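Local coordinates for mucus binding proteinn (Lactobacillus reuteri, PDB 4MT5), which probably attaches the bacterium to gastrointestinal mucus as a cell-wall-anchored adhesin built with mucin-binding repeats, this chain being repeat V, at residues M1-V6 against V61-Y66; T156-Q161 against K176-V181; N83-T88 against F113-T118. All blocks are in the same frame, centred on the assembly; numbering follows the deposited sequence.

Interaction 1 of 3, residues M1-V6 against V61-Y66; sequences MQTAYV and VGTPTY
Y5 lies across T63 and T65, and its side chain shows how the two segments fit. With CG anti to the carbonyl carbon (chi1 -68°), the ring slants over the neighbouring chain. CB sits 3.3 Å from T65 OG1, and CG remains close to that hydroxyl. Further out, CD2 passes from T65 OG1 towards the methyl of T63, and CE2 comes to 3.4 Å from T63 CG2. T3 CG2, from the same segment as the tyrosine, rests on one ring face near its rim, while Q19 and D21 of strand 16-24 also touch this side chain. The backbone of Y5 holds the register: its N gives a 2.8 Å bond to P64 O, and its O accepts Y66 N at 2.8 Å. Towards the start of both segments the chains separate, and a water spans the gap, donating 2.8 Å bonds to T3 O and to G62 O. On the opposite face of the pairing, A4 CB is loosely packed against P64 CG at 4.4 Å. Two neighbouring strands running parallel, one opening the domain and the other near its end, with helix 35-42 between them in sequence, are characteristic of the ubiquitin-like beta-grasp fold.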
# COMPACT_ATOMS: atom_id res chain seq x y z
N MET A 1 4.72 -27.70 -45.27
CA MET A 1 5.37 -27.10 -44.10
C MET A 1 4.33 -26.66 -43.08
O MET A 1 3.50 -25.80 -43.35
CB MET A 1 6.26 -25.92 -44.50
CG MET A 1 7.10 -25.37 -43.33
SD MET A 1 8.87 -25.74 -43.45
CE MET A 1 9.46 -24.25 -44.29
N GLN A 2 4.38 -27.25 -41.90
CA GLN A 2 3.37 -27.01 -40.89
C GLN A 2 3.68 -25.78 -40.07
O GLN A 2 4.77 -25.21 -40.16
CB GLN A 2 3.24 -28.23 -39.99
CG GLN A 2 3.18 -29.51 -40.77
CD GLN A 2 2.09 -29.46 -41.82
OE1 GLN A 2 0.93 -29.14 -41.51
NE2 GLN A 2 2.45 -29.77 -43.07
N THR A 3 2.71 -25.37 -39.28
CA THR A 3 2.86 -24.22 -38.41
C THR A 3 2.44 -24.61 -37.00
O THR A 3 1.53 -25.42 -36.82
CB THR A 3 2.04 -23.02 -38.92
OG1 THR A 3 2.73 -22.42 -40.02
CG2 THR A 3 1.88 -21.97 -37.84
N ALA A 4 3.14 -24.08 -36.01
CA ALA A 4 2.71 -24.25 -34.64
C ALA A 4 2.92 -22.92 -33.93
O ALA A 4 3.94 -22.26 -34.15
CB ALA A 4 3.49 -25.37 -33.98
N TYR A 5 1.95 -22.53 -33.11
CA TYR A 5 2.01 -21.24 -32.42
C TYR A 5 2.22 -21.46 -30.92
O TYR A 5 1.62 -22.35 -30.33
CB TYR A 5 0.71 -20.44 -32.62
CG TYR A 5 0.45 -19.94 -34.02
CD1 TYR A 5 1.29 -19.02 -34.63
CD2 TYR A 5 -0.67 -20.37 -34.72
CE1 TYR A 5 1.04 -18.55 -35.92
CE2 TYR A 5 -0.93 -19.90 -36.01
CZ TYR A 5 -0.08 -19.00 -36.60
OH TYR A 5 -0.35 -18.55 -37.87
N VAL A 6 3.06 -20.63 -30.31
CA VAL A 6 3.24 -20.66 -28.87
C VAL A 6 2.89 -19.27 -28.36
O VAL A 6 3.55 -18.29 -28.71
CB VAL A 6 4.68 -21.06 -28.50
CG1 VAL A 6 4.87 -21.06 -27.00
CG2 VAL A 6 5.01 -22.44 -29.06
N VAL A 61 -0.62 -31.75 -38.28
CA VAL A 61 -1.13 -31.26 -39.55
C VAL A 61 -2.04 -30.08 -39.42
O VAL A 61 -2.31 -29.38 -40.41
CB VAL A 61 -1.87 -32.35 -40.31
CG1 VAL A 61 -0.89 -33.27 -40.96
CG2 VAL A 61 -2.78 -33.11 -39.37
N GLY A 62 -2.55 -29.83 -38.22
CA GLY A 62 -3.40 -28.67 -38.07
C GLY A 62 -2.56 -27.41 -38.02
O GLY A 62 -1.41 -27.37 -38.46
N THR A 63 -3.15 -26.36 -37.49
CA THR A 63 -2.40 -25.19 -37.10
C THR A 63 -2.70 -24.96 -35.63
O THR A 63 -3.59 -24.20 -35.27
CB THR A 63 -2.77 -23.99 -37.99
OG1 THR A 63 -2.20 -24.20 -39.29
CG2 THR A 63 -2.23 -22.69 -37.43
N PRO A 64 -1.97 -25.65 -34.75
CA PRO A 64 -2.22 -25.57 -33.31
C PRO A 64 -1.58 -24.38 -32.64
O PRO A 64 -0.47 -23.99 -33.00
CB PRO A 64 -1.59 -26.85 -32.79
CG PRO A 64 -0.50 -27.15 -33.75
CD PRO A 64 -0.95 -26.66 -35.09
N THR A 65 -2.28 -23.82 -31.66
CA THR A 65 -1.70 -22.88 -30.72
C THR A 65 -1.57 -23.51 -29.32
O THR A 65 -2.54 -24.06 -28.77
CB THR A 65 -2.53 -21.59 -30.61
OG1 THR A 65 -2.43 -20.87 -31.85
CG2 THR A 65 -2.03 -20.71 -29.47
N TYR A 66 -0.38 -23.42 -28.75
CA TYR A 66 -0.17 -23.79 -27.36
C TYR A 66 -0.04 -22.51 -26.52
O TYR A 66 0.57 -21.53 -26.97
CB TYR A 66 1.09 -24.64 -27.25
CG TYR A 66 1.06 -25.91 -28.07
CD1 TYR A 66 0.59 -27.11 -27.54
CD2 TYR A 66 1.52 -25.92 -29.38
CE1 TYR A 66 0.57 -28.28 -28.30
CE2 TYR A 66 1.51 -27.10 -30.14
CZ TYR A 66 1.04 -28.26 -29.59
OH TYR A 66 1.02 -29.40 -30.32
O HOH W 1 0.98 -28.15 -37.24

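Interaction 2 of 3, residues T156-Q161 against K176-V181; sequences TPNHQQ and KTVVYV
P157 packs its CB over the face of the Y180 ring, and this is the compact heart of the contact. The proline CB stands over the ring centre, 3.8 Å from the centroid and 11° off the ring normal, a clear CH-pi contact. CG and CD spread from there across the CE1 side of the ring. The same CB also meets V178 CG1 at 3.8 Å, so the proline rests on two side chains from one face of strand 174-182. The ring's far end is tied down as well, since Y180 OH is hydrogen-bonded to P150 O.

The side with T156, N158, V179 and V181 is more open to solvent; there, backbone and amide hydrogen bonds join the chains. T156 and V181 form an antiparallel hydrogen-bonded pair, T156 N to V181 O being 3.0 Å. Beyond P157 the strand gives out, but N158 keeps hold of V179 twice: its backbone N donates to V179 O at 3.0 Å, and its OD1 accepts V179 N at 3.1 Å. CG sits between the backbone N and the carbonyl carbon (chi1 52°), which brings OD1 back to that N-H, the donor standing above the amide plane. By H159 the chains have parted, and what remains is a loose touch of H159 O on V178 CG1.

The chemistry suits each position. P157 has no N-H to offer, but it occupies a non-hydrogen-bonded pair, where its partner strand asks for none, while the N158 side chain stands in for a backbone carbonyl and lets the pairing run one residue past the end of the short strand 155-157.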
# COMPACT_ATOMS: atom_id res chain seq x y z
N THR A 156 -6.77 31.97 36.98
CA THR A 156 -7.83 31.09 36.52
C THR A 156 -7.90 31.13 35.00
O THR A 156 -8.07 32.21 34.42
CB THR A 156 -9.23 31.46 37.08
OG1 THR A 156 -9.71 32.65 36.44
CG2 THR A 156 -9.20 31.62 38.60
N PRO A 157 -7.77 29.95 34.36
CA PRO A 157 -7.79 29.74 32.90
C PRO A 157 -9.15 30.02 32.26
O PRO A 157 -10.18 29.82 32.90
CB PRO A 157 -7.44 28.25 32.77
CG PRO A 157 -7.83 27.65 34.07
CD PRO A 157 -7.54 28.70 35.10
N ASN A 158 -9.14 30.48 31.01
CA ASN A 158 -10.38 30.83 30.30
C ASN A 158 -11.13 29.63 29.71
O ASN A 158 -12.24 29.78 29.17
CB ASN A 158 -10.13 31.90 29.22
CG ASN A 158 -8.98 31.54 28.26
OD1 ASN A 158 -8.47 30.41 28.27
ND2 ASN A 158 -8.58 32.50 27.44
N HIS A 159 -10.52 28.44 29.79
CA HIS A 159 -11.17 27.17 29.47
C HIS A 159 -10.74 26.16 30.53
O HIS A 159 -9.55 25.88 30.68
CB HIS A 159 -10.75 26.65 28.09
CG HIS A 159 -11.14 27.54 26.96
ND1 HIS A 159 -12.42 28.04 26.81
CD2 HIS A 159 -10.43 28.00 25.90
CE1 HIS A 159 -12.48 28.78 25.72
NE2 HIS A 159 -11.28 28.78 25.15
N GLN A 160 -11.71 25.62 31.27
CA GLN A 160 -11.40 24.66 32.34
C GLN A 160 -10.70 23.40 31.80
O GLN A 160 -9.85 22.80 32.47
CB GLN A 160 -12.68 24.31 33.11
CG GLN A 160 -12.48 23.32 34.27
CD GLN A 160 -11.37 23.74 35.23
OE1 GLN A 160 -11.54 24.68 36.01
NE2 GLN A 160 -10.24 23.04 35.16
N GLN A 161 -11.07 23.03 30.58
CA GLN A 161 -10.42 21.94 29.88
C GLN A 161 -10.68 22.14 28.40
O GLN A 161 -11.63 22.83 28.02
CB GLN A 161 -11.02 20.60 30.31
CG GLN A 161 -12.49 20.47 29.94
CD GLN A 161 -12.99 19.04 29.97
OE1 GLN A 161 -12.52 18.21 30.76
NE2 GLN A 161 -13.96 18.74 29.10
N LYS A 176 -4.26 24.41 20.21
CA LYS A 176 -5.23 25.05 21.07
C LYS A 176 -4.48 25.72 22.22
O LYS A 176 -3.62 25.10 22.85
CB LYS A 176 -6.19 24.00 21.63
CG LYS A 176 -7.65 24.23 21.33
CD LYS A 176 -7.94 24.33 19.85
CE LYS A 176 -9.45 24.22 19.63
NZ LYS A 176 -9.91 24.58 18.25
N THR A 177 -4.82 26.98 22.48
CA THR A 177 -4.14 27.78 23.49
C THR A 177 -5.03 28.10 24.70
O THR A 177 -6.18 28.53 24.53
CB THR A 177 -3.63 29.09 22.87
OG1 THR A 177 -2.77 28.77 21.76
CG2 THR A 177 -2.86 29.90 23.88
N VAL A 178 -4.51 27.88 25.91
CA VAL A 178 -5.22 28.24 27.14
C VAL A 178 -4.59 29.48 27.80
O VAL A 178 -3.38 29.50 28.06
CB VAL A 178 -5.20 27.10 28.16
CG1 VAL A 178 -6.24 27.33 29.24
CG2 VAL A 178 -5.46 25.79 27.49
N VAL A 179 -5.40 30.50 28.07
CA VAL A 179 -4.91 31.74 28.68
C VAL A 179 -5.35 31.87 30.14
O VAL A 179 -6.53 31.80 30.46
CB VAL A 179 -5.36 33.00 27.91
CG1 VAL A 179 -4.73 34.23 28.52
CG2 VAL A 179 -5.00 32.90 26.45
N TYR A 180 -4.37 32.05 31.01
CA TYR A 180 -4.61 32.21 32.44
C TYR A 180 -4.72 33.68 32.83
O TYR A 180 -3.81 34.47 32.55
CB TYR A 180 -3.49 31.54 33.23
CG TYR A 180 -3.63 30.04 33.37
CD1 TYR A 180 -4.03 29.46 34.58
CD2 TYR A 180 -3.37 29.19 32.30
CE1 TYR A 180 -4.16 28.09 34.72
CE2 TYR A 180 -3.50 27.80 32.43
CZ TYR A 180 -3.90 27.27 33.64
OH TYR A 180 -4.03 25.90 33.78
N VAL A 181 -5.83 34.05 33.46
CA VAL A 181 -6.04 35.42 33.93
C VAL A 181 -5.64 35.56 35.39
O VAL A 181 -6.02 34.75 36.23
CB VAL A 181 -7.51 35.87 33.74
CG1 VAL A 181 -7.76 37.18 34.46
CG2 VAL A 181 -7.85 35.98 32.25

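Interaction 3 of 3, residues N83-T88 against F113-T118; sequences NAEQKT and FKRGYT
At the open end of the beta hairpin formed by strands 85-96 and 104-120, E85 faces R115 and K87 faces F113, each an antiparallel hydrogen-bonded pair. The backbone bonds at K87 are short and straight, K87 N to F113 O being 2.8 Å at 165°. Around E85 a salt-bridge network gathers. Its side chain runs out fully extended beside that of R115, both pointing the same way, and OE1 takes two bonds from the guanidinium: NE at 2.9 Å, above the carboxylate plane, and NH2 at 3.2 Å on the syn side. OE1 lies at the guanidinium edge, near its plane, and the two flat groups are turned 48° apart. The other oxygen, OE2, receives K87 NZ at 2.7 Å on its anti side. Without this carboxylate, as with an alanine here, the R115 guanidinium and the K87 ammonium would probably lose their shared mate.

Across the sheet, Q86 and K114 lie side by side, Q86 CD against K114 CE at 3.7 Å. Beyond the E85-R115 pair, Y117 reaches over to N83: with CG between its backbone N and carbonyl carbon (chi1 48°), the ring brings its OH to N83 O, donating at 2.7 Å from well above the carbonyl plane.

W132 touches E85, F113 and R115, while Y129 of strand 126-129 makes a cation-pi contact with R115. K114 bonds to T133 and Y117 to T77, so strand 104-120 meets strand 133-134 and strand 65-77 as well as its hairpin partner.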
# COMPACT_ATOMS: atom_id res chain seq x y z
N ASN A 83 8.25 0.61 5.10
CA ASN A 83 7.60 1.18 3.93
C ASN A 83 6.09 1.39 4.05
O ASN A 83 5.44 1.90 3.13
CB ASN A 83 7.95 0.35 2.69
CG ASN A 83 9.29 0.72 2.14
OD1 ASN A 83 10.01 1.51 2.75
ND2 ASN A 83 9.64 0.16 0.99
N ALA A 84 5.52 1.02 5.18
CA ALA A 84 4.10 1.22 5.39
C ALA A 84 3.79 2.68 5.23
O ALA A 84 4.66 3.53 5.44
CB ALA A 84 3.70 0.76 6.77
N GLU A 85 2.56 2.97 4.84
CA GLU A 85 2.12 4.35 4.82
C GLU A 85 1.79 4.79 6.25
O GLU A 85 1.08 4.09 6.97
CB GLU A 85 0.91 4.54 3.90
CG GLU A 85 0.53 6.00 3.77
CD GLU A 85 -0.73 6.23 2.94
OE1 GLU A 85 -1.39 5.23 2.56
OE2 GLU A 85 -1.05 7.41 2.67
N GLN A 86 2.34 5.94 6.64
CA GLN A 86 2.17 6.47 7.99
C GLN A 86 1.68 7.89 7.92
O GLN A 86 2.21 8.69 7.15
CB GLN A 86 3.50 6.43 8.74
CG GLN A 86 4.17 5.08 8.73
CD GLN A 86 5.44 5.06 9.55
OE1 GLN A 86 5.62 5.88 10.45
NE2 GLN A 86 6.34 4.12 9.23
N LYS A 87 0.66 8.22 8.72
CA LYS A 87 0.17 9.59 8.86
C LYS A 87 0.04 9.97 10.34
O LYS A 87 -0.66 9.31 11.09
CB LYS A 87 -1.19 9.77 8.17
CG LYS A 87 -1.17 9.56 6.64
CD LYS A 87 -1.73 10.79 5.90
CE LYS A 87 -1.74 10.55 4.40
NZ LYS A 87 -0.55 9.76 3.94
N THR A 88 0.73 11.03 10.76
CA THR A 88 0.71 11.41 12.17
C THR A 88 -0.07 12.69 12.47
O THR A 88 0.20 13.75 11.91
CB THR A 88 2.13 11.52 12.73
OG1 THR A 88 2.72 10.21 12.76
CG2 THR A 88 2.11 12.09 14.14
N PHE A 113 -1.22 6.91 12.40
CA PHE A 113 -2.00 5.94 11.64
C PHE A 113 -1.07 5.22 10.68
O PHE A 113 -0.28 5.87 9.99
CB PHE A 113 -3.10 6.65 10.86
CG PHE A 113 -4.18 7.22 11.72
CD1 PHE A 113 -5.26 6.44 12.10
CD2 PHE A 113 -4.13 8.54 12.14
CE1 PHE A 113 -6.27 6.96 12.89
CE2 PHE A 113 -5.14 9.06 12.93
CZ PHE A 113 -6.21 8.27 13.31
N LYS A 114 -1.13 3.90 10.64
CA LYS A 114 -0.28 3.10 9.76
C LYS A 114 -1.15 2.14 8.97
O LYS A 114 -2.12 1.62 9.50
CB LYS A 114 0.74 2.30 10.57
CG LYS A 114 1.91 3.11 11.08
CD LYS A 114 2.68 2.35 12.15
CE LYS A 114 4.14 2.79 12.20
NZ LYS A 114 4.83 2.30 13.43
N ARG A 115 -0.82 1.91 7.70
CA ARG A 115 -1.49 0.85 6.93
C ARG A 115 -0.59 0.20 5.91
O ARG A 115 0.35 0.80 5.39
CB ARG A 115 -2.77 1.35 6.23
CG ARG A 115 -2.53 2.23 5.01
CD ARG A 115 -3.83 2.55 4.30
NE ARG A 115 -3.68 3.61 3.30
CZ ARG A 115 -4.70 4.20 2.67
NH1 ARG A 115 -5.95 3.83 2.93
NH2 ARG A 115 -4.47 5.15 1.78
N GLY A 116 -0.89 -1.06 5.61
CA GLY A 116 -0.19 -1.75 4.55
C GLY A 116 -0.90 -1.55 3.22
O GLY A 116 -1.97 -0.95 3.16
N TYR A 117 -0.30 -2.08 2.16
CA TYR A 117 -0.88 -2.00 0.83
C TYR A 117 -0.30 -3.08 -0.06
O TYR A 117 0.65 -3.76 0.32
CB TYR A 117 -0.61 -0.63 0.22
CG TYR A 117 0.82 -0.19 0.34
CD1 TYR A 117 1.25 0.56 1.42
CD2 TYR A 117 1.74 -0.54 -0.63
CE1 TYR A 117 2.56 0.97 1.54
CE2 TYR A 117 3.06 -0.14 -0.52
CZ TYR A 117 3.46 0.62 0.57
OH TYR A 117 4.78 1.01 0.68
N THR A 118 -0.88 -3.26 -1.24
CA THR A 118 -0.35 -4.22 -2.20
C THR A 118 0.05 -3.53 -3.49
O THR A 118 -0.71 -2.73 -4.03
CB THR A 118 -1.39 -5.29 -2.52
OG1 THR A 118 -1.81 -5.91 -1.31
CG2 THR A 118 -0.78 -6.35 -3.44

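Overall arrangement
Along the chain interaction 1 comes first, then interaction 3, then interaction 2, and they are spread in that order down a long molecule. Interaction 1 is about 50 Å from interaction 3 and 85 Å from interaction 2, centre to centre; interactions 2 and 3 are about 36 Å apart, and none touches another. Interaction 1 belongs to the mucin-binding domain, the other two to the Muc B2-like domain. Strand 65-77 links the two regions, leaving interaction 1 and pairing with strand 104-120 of interaction 3, while strand 85-96 runs on to lie parallel to strand 174-182 of interaction 2. Continuous strand pairing thus connects both domains of this elongated repeat, consistent with a role as an extended cell-surface adhesin.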